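Local coordinates for protein L-Ala-D/L-Glu Epimerase (Escherichia coli, PDB 1JPD) that belongs to the enolase superfamily, joining an N-terminal domain of the mandelate racemase/muconate lactonizing enzyme type to a C-terminal domain of the TIM-barrel type, at residues 279-283 with 284-288; 165-168 with 169-173; 204-207 with 208-212. All coordinates share one frame; numbering follows the deposited sequence.

Contact 1: 279-283 with 284-288; sequences MLCTS and RAISA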
loop_
_atom_site.group_PDB
_atom_site.type_symbol
_atom_site.label_atom_id
_atom_site.label_comp_id
_atom_site.label_asym_id
_atom_site.label_seq_id
_atom_site.Cartn_x
_atom_site.Cartn_y
_atom_site.Cartn_z
ATOM N N MET A 279 -3.482 -2.350 1.467
ATOM C CA MET A 279 -4.287 -3.527 1.132
ATOM C C MET A 279 -5.688 -3.117 1.586
ATOM O O MET A 279 -5.889 -1.966 1.987
ATOM C CB MET A 279 -3.841 -4.735 1.954
ATOM C CG MET A 279 -2.379 -5.046 1.870
ATOM S SD MET A 279 -1.975 -5.779 0.299
ATOM C CE MET A 279 -0.338 -6.330 0.601
ATOM N N LEU A 280 -6.652 -4.030 1.513
ATOM C CA LEU A 280 -7.993 -3.730 2.005
ATOM C C LEU A 280 -7.783 -3.694 3.522
ATOM O O LEU A 280 -7.197 -4.613 4.087
ATOM C CB LEU A 280 -8.977 -4.840 1.618
ATOM C CG LEU A 280 -9.382 -4.860 0.145
ATOM C CD1 LEU A 280 -10.301 -6.033 -0.122
ATOM C CD2 LEU A 280 -10.069 -3.550 -0.207
ATOM N N CYS A 281 -8.250 -2.640 4.180
ATOM C CA CYS A 281 -8.029 -2.504 5.616
ATOM C C CYS A 281 -8.945 -1.459 6.246
ATOM O O CYS A 281 -9.754 -0.846 5.558
ATOM C CB CYS A 281 -6.574 -2.085 5.841
ATOM S SG CYS A 281 -6.163 -0.506 4.995
ATOM N N THR A 282 -8.814 -1.266 7.557
ATOM C CA THR A 282 -9.605 -0.251 8.253
ATOM C C THR A 282 -8.692 0.963 8.382
ATOM O O THR A 282 -7.500 0.883 8.050
ATOM C CB THR A 282 -10.024 -0.683 9.673
ATOM O OG1 THR A 282 -8.891 -0.616 10.546
ATOM C CG2 THR A 282 -10.579 -2.093 9.666
ATOM N N SER A 283 -9.237 2.076 8.869
ATOM C CA SER A 283 -8.441 3.290 9.020
ATOM C C SER A 283 -7.178 3.062 9.842
ATOM O O SER A 283 -6.178 3.756 9.656
ATOM C CB SER A 283 -9.273 4.401 9.654
ATOM O OG SER A 283 -10.303 4.821 8.778
ATOM N N ARG A 284 -7.217 2.078 10.739
ATOM C CA ARG A 284 -6.068 1.782 11.584
ATOM C C ARG A 284 -4.799 1.550 10.781
ATOM O O ARG A 284 -3.729 2.018 11.156
ATOM C CB ARG A 284 -6.353 0.558 12.465
ATOM C CG ARG A 284 -7.238 0.852 13.683
ATOM C CD ARG A 284 -7.474 -0.399 14.520
ATOM N NE ARG A 284 -8.040 -1.462 13.697
ATOM C CZ ARG A 284 -8.952 -2.333 14.111
ATOM N NH1 ARG A 284 -9.407 -2.280 15.356
ATOM N NH2 ARG A 284 -9.432 -3.236 13.266
ATOM N N ALA A 285 -4.920 0.840 9.666
ATOM C CA ALA A 285 -3.758 0.546 8.833
ATOM C C ALA A 285 -3.275 1.756 8.041
ATOM O O ALA A 285 -2.077 1.912 7.819
ATOM C CB ALA A 285 -4.063 -0.617 7.886
ATOM N N ILE A 286 -4.199 2.610 7.610
ATOM C CA ILE A 286 -3.806 3.791 6.855
ATOM C C ILE A 286 -3.049 4.730 7.795
ATOM O O ILE A 286 -1.954 5.195 7.467
ATOM C CB ILE A 286 -5.032 4.515 6.260
ATOM C CG1 ILE A 286 -5.849 3.542 5.411
ATOM C CG2 ILE A 286 -4.579 5.659 5.375
ATOM C CD1 ILE A 286 -5.036 2.874 4.297
ATOM N N SER A 287 -3.627 4.988 8.969
ATOM C CA SER A 287 -3.000 5.857 9.967
ATOM C C SER A 287 -1.559 5.435 10.209
ATOM O O SER A 287 -0.670 6.275 10.296
ATOM C CB SER A 287 -3.751 5.797 11.303
ATOM O OG SER A 287 -5.086 6.258 11.179
ATOM N N ALA A 288 -1.335 4.129 10.319
ATOM C CA ALA A 288 0.003 3.600 10.564
ATOM C C ALA A 288 0.971 3.862 9.410
ATOM O O ALA A 288 2.184 3.859 9.606
ATOM C CB ALA A 288 -0.075 2.094 10.857
#

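Contact 2: 165-168 with 169-173; sequences VAIR and TAVPD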
loop_
_atom_site.group_PDB
_atom_site.type_symbol
_atom_site.label_atom_id
_atom_site.label_comp_id
_atom_site.label_asym_id
_atom_site.label_seq_id
_atom_site.Cartn_x
_atom_site.Cartn_y
_atom_site.Cartn_z
ATOM N N VAL A 165 -7.117 5.612 -24.610
ATOM C CA VAL A 165 -7.410 6.780 -25.426
ATOM C C VAL A 165 -8.732 7.415 -24.985
ATOM O O VAL A 165 -8.773 8.620 -24.714
ATOM C CB VAL A 165 -7.444 6.434 -26.937
ATOM C CG1 VAL A 165 -8.136 7.547 -27.734
ATOM C CG2 VAL A 165 -6.022 6.265 -27.446
ATOM N N ALA A 166 -9.799 6.617 -24.889
ATOM C CA ALA A 166 -11.099 7.145 -24.469
ATOM C C ALA A 166 -11.033 7.804 -23.086
ATOM O O ALA A 166 -11.674 8.827 -22.861
ATOM C CB ALA A 166 -12.149 6.043 -24.473
ATOM N N ILE A 167 -10.262 7.222 -22.168
ATOM C CA ILE A 167 -10.114 7.782 -20.820
ATOM C C ILE A 167 -9.393 9.142 -20.832
ATOM O O ILE A 167 -9.910 10.129 -20.287
ATOM C CB ILE A 167 -9.358 6.792 -19.882
ATOM C CG1 ILE A 167 -10.264 5.598 -19.567
ATOM C CG2 ILE A 167 -8.932 7.483 -18.595
ATOM C CD1 ILE A 167 -9.554 4.437 -18.876
ATOM N N ARG A 168 -8.212 9.199 -21.446
ATOM C CA ARG A 168 -7.461 10.450 -21.514
ATOM C C ARG A 168 -8.257 11.556 -22.212
ATOM O O ARG A 168 -8.196 12.716 -21.807
ATOM C CB ARG A 168 -6.123 10.256 -22.239
ATOM C CG ARG A 168 -5.408 11.575 -22.541
ATOM C CD ARG A 168 -5.254 12.408 -21.275
ATOM N NE ARG A 168 -4.093 12.010 -20.483
ATOM C CZ ARG A 168 -3.946 12.275 -19.188
ATOM N NH1 ARG A 168 -4.892 12.932 -18.531
ATOM N NH2 ARG A 168 -2.842 11.904 -18.561
ATOM N N THR A 169 -8.993 11.201 -23.260
ATOM C CA THR A 169 -9.797 12.179 -23.987
ATOM C C THR A 169 -10.871 12.758 -23.062
ATOM O O THR A 169 -11.239 13.931 -23.181
ATOM C CB THR A 169 -10.509 11.544 -25.219
ATOM O OG1 THR A 169 -9.536 10.996 -26.121
ATOM C CG2 THR A 169 -11.344 12.588 -25.954
ATOM N N ALA A 170 -11.365 11.927 -22.144
ATOM C CA ALA A 170 -12.405 12.328 -21.197
ATOM C C ALA A 170 -11.876 13.209 -20.072
ATOM O O ALA A 170 -12.518 14.194 -19.701
ATOM C CB ALA A 170 -13.083 11.093 -20.614
ATOM N N VAL A 171 -10.722 12.847 -19.519
ATOM C CA VAL A 171 -10.131 13.624 -18.441
ATOM C C VAL A 171 -8.735 14.055 -18.866
ATOM O O VAL A 171 -7.729 13.588 -18.332
ATOM C CB VAL A 171 -10.077 12.808 -17.121
ATOM C CG1 VAL A 171 -11.500 12.475 -16.668
ATOM C CG2 VAL A 171 -9.287 11.528 -17.321
ATOM N N PRO A 172 -8.661 14.980 -19.837
ATOM C CA PRO A 172 -7.384 15.479 -20.349
ATOM C C PRO A 172 -6.490 16.099 -19.285
ATOM O O PRO A 172 -5.278 16.163 -19.458
ATOM C CB PRO A 172 -7.815 16.485 -21.415
ATOM C CG PRO A 172 -9.071 17.034 -20.837
ATOM C CD PRO A 172 -9.777 15.782 -20.372
ATOM N N ASP A 173 -7.080 16.544 -18.180
ATOM C CA ASP A 173 -6.289 17.165 -17.120
ATOM C C ASP A 173 -5.987 16.260 -15.941
ATOM O O ASP A 173 -5.183 16.612 -15.082
ATOM C CB ASP A 173 -6.982 18.424 -16.601
ATOM C CG ASP A 173 -7.094 19.497 -17.655
ATOM O OD1 ASP A 173 -6.088 19.739 -18.357
ATOM O OD2 ASP A 173 -8.183 20.101 -17.777
#

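Contact 3: 204-207 with 208-212; sequences LEQP and LPAQD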
loop_
_atom_site.group_PDB
_atom_site.type_symbol
_atom_site.label_atom_id
_atom_site.label_comp_id
_atom_site.label_asym_id
_atom_site.label_seq_id
_atom_site.Cartn_x
_atom_site.Cartn_y
_atom_site.Cartn_z
ATOM N N LEU A 204 3.306 3.478 -14.885
ATOM C CA LEU A 204 2.763 2.155 -15.187
ATOM C C LEU A 204 3.201 1.218 -14.058
ATOM O O LEU A 204 4.394 1.100 -13.762
ATOM C CB LEU A 204 3.311 1.643 -16.516
ATOM C CG LEU A 204 3.033 0.166 -16.816
ATOM C CD1 LEU A 204 1.522 -0.080 -16.953
ATOM C CD2 LEU A 204 3.765 -0.224 -18.091
ATOM N N GLU A 205 2.242 0.531 -13.445
ATOM C CA GLU A 205 2.540 -0.349 -12.313
ATOM C C GLU A 205 2.526 -1.856 -12.584
ATOM O O GLU A 205 1.557 -2.397 -13.113
ATOM C CB GLU A 205 1.569 -0.001 -11.177
ATOM C CG GLU A 205 1.706 -0.811 -9.917
ATOM C CD GLU A 205 0.901 -0.217 -8.765
ATOM O OE1 GLU A 205 -0.139 0.432 -9.027
ATOM O OE2 GLU A 205 1.305 -0.408 -7.597
ATOM N N GLN A 206 3.625 -2.513 -12.222
ATOM C CA GLN A 206 3.796 -3.965 -12.351
ATOM C C GLN A 206 3.080 -4.626 -13.526
ATOM O O GLN A 206 2.162 -5.419 -13.334
ATOM C CB GLN A 206 3.342 -4.647 -11.056
ATOM C CG GLN A 206 3.636 -6.143 -10.953
ATOM C CD GLN A 206 5.020 -6.445 -10.392
ATOM O OE1 GLN A 206 5.527 -5.723 -9.525
ATOM N NE2 GLN A 206 5.628 -7.526 -10.867
ATOM N N PRO A 207 3.506 -4.329 -14.760
ATOM C CA PRO A 207 2.878 -4.920 -15.940
ATOM C C PRO A 207 3.158 -6.411 -16.097
ATOM O O PRO A 207 2.343 -7.146 -16.666
ATOM C CB PRO A 207 3.472 -4.107 -17.080
ATOM C CG PRO A 207 4.841 -3.829 -16.582
ATOM C CD PRO A 207 4.574 -3.401 -15.158
ATOM N N LEU A 208 4.306 -6.863 -15.602
ATOM C CA LEU A 208 4.659 -8.279 -15.723
ATOM C C LEU A 208 4.670 -9.023 -14.385
ATOM O O LEU A 208 4.806 -8.416 -13.324
ATOM C CB LEU A 208 6.034 -8.428 -16.392
ATOM C CG LEU A 208 6.234 -7.779 -17.766
ATOM C CD1 LEU A 208 7.642 -8.086 -18.257
ATOM C CD2 LEU A 208 5.209 -8.297 -18.750
ATOM N N PRO A 209 4.517 -10.356 -14.424
ATOM C CA PRO A 209 4.514 -11.177 -13.210
ATOM C C PRO A 209 5.815 -10.994 -12.435
ATOM O O PRO A 209 6.882 -10.916 -13.035
ATOM C CB PRO A 209 4.370 -12.592 -13.762
ATOM C CG PRO A 209 3.536 -12.389 -14.989
ATOM C CD PRO A 209 4.186 -11.175 -15.606
ATOM N N ALA A 210 5.727 -10.936 -11.109
ATOM C CA ALA A 210 6.911 -10.759 -10.273
ATOM C C ALA A 210 7.993 -11.805 -10.520
ATOM O O ALA A 210 9.178 -11.540 -10.316
ATOM C CB ALA A 210 6.524 -10.782 -8.803
ATOM N N GLN A 211 7.593 -12.994 -10.953
ATOM C CA GLN A 211 8.560 -14.052 -11.179
ATOM C C GLN A 211 8.965 -14.202 -12.640
ATOM O O GLN A 211 9.507 -15.231 -13.036
ATOM C CB GLN A 211 8.032 -15.383 -10.629
ATOM C CG GLN A 211 6.857 -15.994 -11.393
ATOM C CD GLN A 211 5.500 -15.362 -11.069
ATOM O OE1 GLN A 211 4.459 -15.902 -11.445
ATOM N NE2 GLN A 211 5.509 -14.226 -10.379
ATOM N N ASP A 212 8.711 -13.170 -13.436
ATOM C CA ASP A 212 9.080 -13.184 -14.849
ATOM C C ASP A 212 8.985 -11.780 -15.440
ATOM O O ASP A 212 8.245 -11.537 -16.393
ATOM C CB ASP A 212 8.192 -14.165 -15.623
ATOM C CG ASP A 212 8.976 -15.351 -16.177
ATOM O OD1 ASP A 212 8.384 -16.439 -16.370
ATOM O OD2 ASP A 212 10.189 -15.193 -16.432
#

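Contact 1: 279-283 with 284-288
Cys-281 lays its side chain over the methyl group of Ala-285, with Cys-281 CB 3.6 Å from Ala-285 CB. Its chi1 of 58° tucks the sulfur between the backbone N and the carbonyl carbon, where Cys-281 SG reaches the delta carbon of Ile-286, CD1, at 3.6 Å. A small thiol side chain suits this spot, since it fills the angle between the incoming loop and the first turn of the helix with little bulk.

The next residue, Thr-282, is the N-cap. Its OG1 accepts a bent hydrogen bond from Arg-284 N (3.2 Å, N-H...O angle 142°), and its carbonyl O accepts from Ala-285 N at 3.0 Å. Thr-282 thus serves two N-H groups of the first turn, one by its hydroxyl and one by its carbonyl, while OG1 also hydrogen-bonds Glu-47. This helix, 283-289, follows barrel strand 273-276 and faces the N-terminal domain. Arg-284 crosses the Thr-282 side chain obliquely, bends at chi3 and carries NH2 into salt bridges with Glu-12 and Glu-47, on two strands of the N-terminal sheet.

Ser-283 O takes two donors from Ser-287, a turn further along: the amide N at 2.9 Å, almost straight, and OG from above the carbonyl plane. The Ser-283 hydroxyl itself turns to Asp-310 and Leu-315 N.

Contact 2: 165-168 with 169-173
Arg-168 reaches forward past the end of its helix to meet the carbonyl of Val-171, bringing NH1 within 2.9 Å of Val-171 O. CG leaves anti to the backbone N (chi1 170°), and the bends at chi2 and chi3 carry the chain round toward the carbonyls that follow the helix. The acceptor lies close to the guanidinium plane and the donor in the carbonyl plane, although the N-H...O angle of 132° makes the bond bent. Arginine suits this place because its several N-H groups can collect carbonyls from different directions: NH1 also bonds Ala-174 O, and NE bonds Leu-199 O. A positive charge at the C-terminal end of a helix is probably favourable to the helix dipole as well.

The firmly packed side belongs to Ile-167 and Val-171, both buried. It is held close by the bond from Val-171 N to Ile-167 O, at 2.9 Å, and by the neighbouring helix and strands; the two side chains themselves only brush each other, Ile-167 CG2 lying 4.3 Å from Val-171 CG2. Around them are Met-136 and Trp-144 of helix 133-145, Val-153 and Leu-151 of strand 150-154, and Leu-176. Helix 160-170 is the crossover of a beta-alpha-beta unit between strands 150-154 and 175-179 of the barrel, and Ile-167, with Val-171 just past the helix's end, faces inward against them.

On the solvent side, Val-165 and Thr-169 lie side by side one turn apart. Thr-169 OG1 donates to Val-165 O at 2.9 Å from above the carbonyl plane, while Thr-169 N reaches the same oxygen at 3.0 Å, so the exposed hydroxyl is paired with its own helix. Pro-172, also exposed, has no hydrogen to give Arg-168 O, which suits a residue placed where the helical bonding stops.

Contact 3: 204-207 with 208-212
Leu-208, Pro-207 and Gln-206 carry the chain out of strand 203-205 into the loop. Leu-208 leans back on the residue before it, with CG 4.4 Å from Pro-207 CG and CD2 3.7 Å from Pro-207 O; a compact ring beside a branched aliphatic chain makes one apolar patch. Gln-206 works on the polar side. Its CG stands anti to the backbone N (chi1 -172°) and a bend at chi2 brings the amide round, so that NE2 donates to Leu-208 O at 2.7 Å, nearly along the C=O axis, with an N-H...O angle of 150°. The acceptor is tilted 20° from the amide plane. Glutamine fits because its amide both gives and accepts: NE2 also bonds Ser-230 OG, and OE1 receives Asp-228 N, which together fix the rotation of the buried group. Farther on, Pro-209 to Asp-212 form a type I turn closed by Asp-212 N to Pro-209 O at 2.9 Å.

Leu-204 and Glu-205 end strand 203-205, bonded through the backbone to strands 175-179 and 225-227 on its two sides, while Pro-207 and Leu-208 both rest on Leu-189 at the start of helix 189-198.

Overall arrangement
All three contacts belong to the barrel domain: contacts 1 and 3 lie past the C-terminal ends of barrel strands, contact 2 where a helix ends before the next strand. Contact 3 is buried, and its chemistry is that of an amide tying loop to loop. Contact 1, partly buried, opens a helix, and its arginine pairs with carboxylates of the N-terminal sheet, whereas that of contact 2 collects backbone carbonyls. Contact 2 lies farthest out, its centre about 26 Å from the centre of the chain, with one apolar face and one open to solvent. Contacts 2 and 3 share strand 175-179 as a neighbour. None touches another; nearest atoms of contacts 1 and 3 are about 10 Å apart.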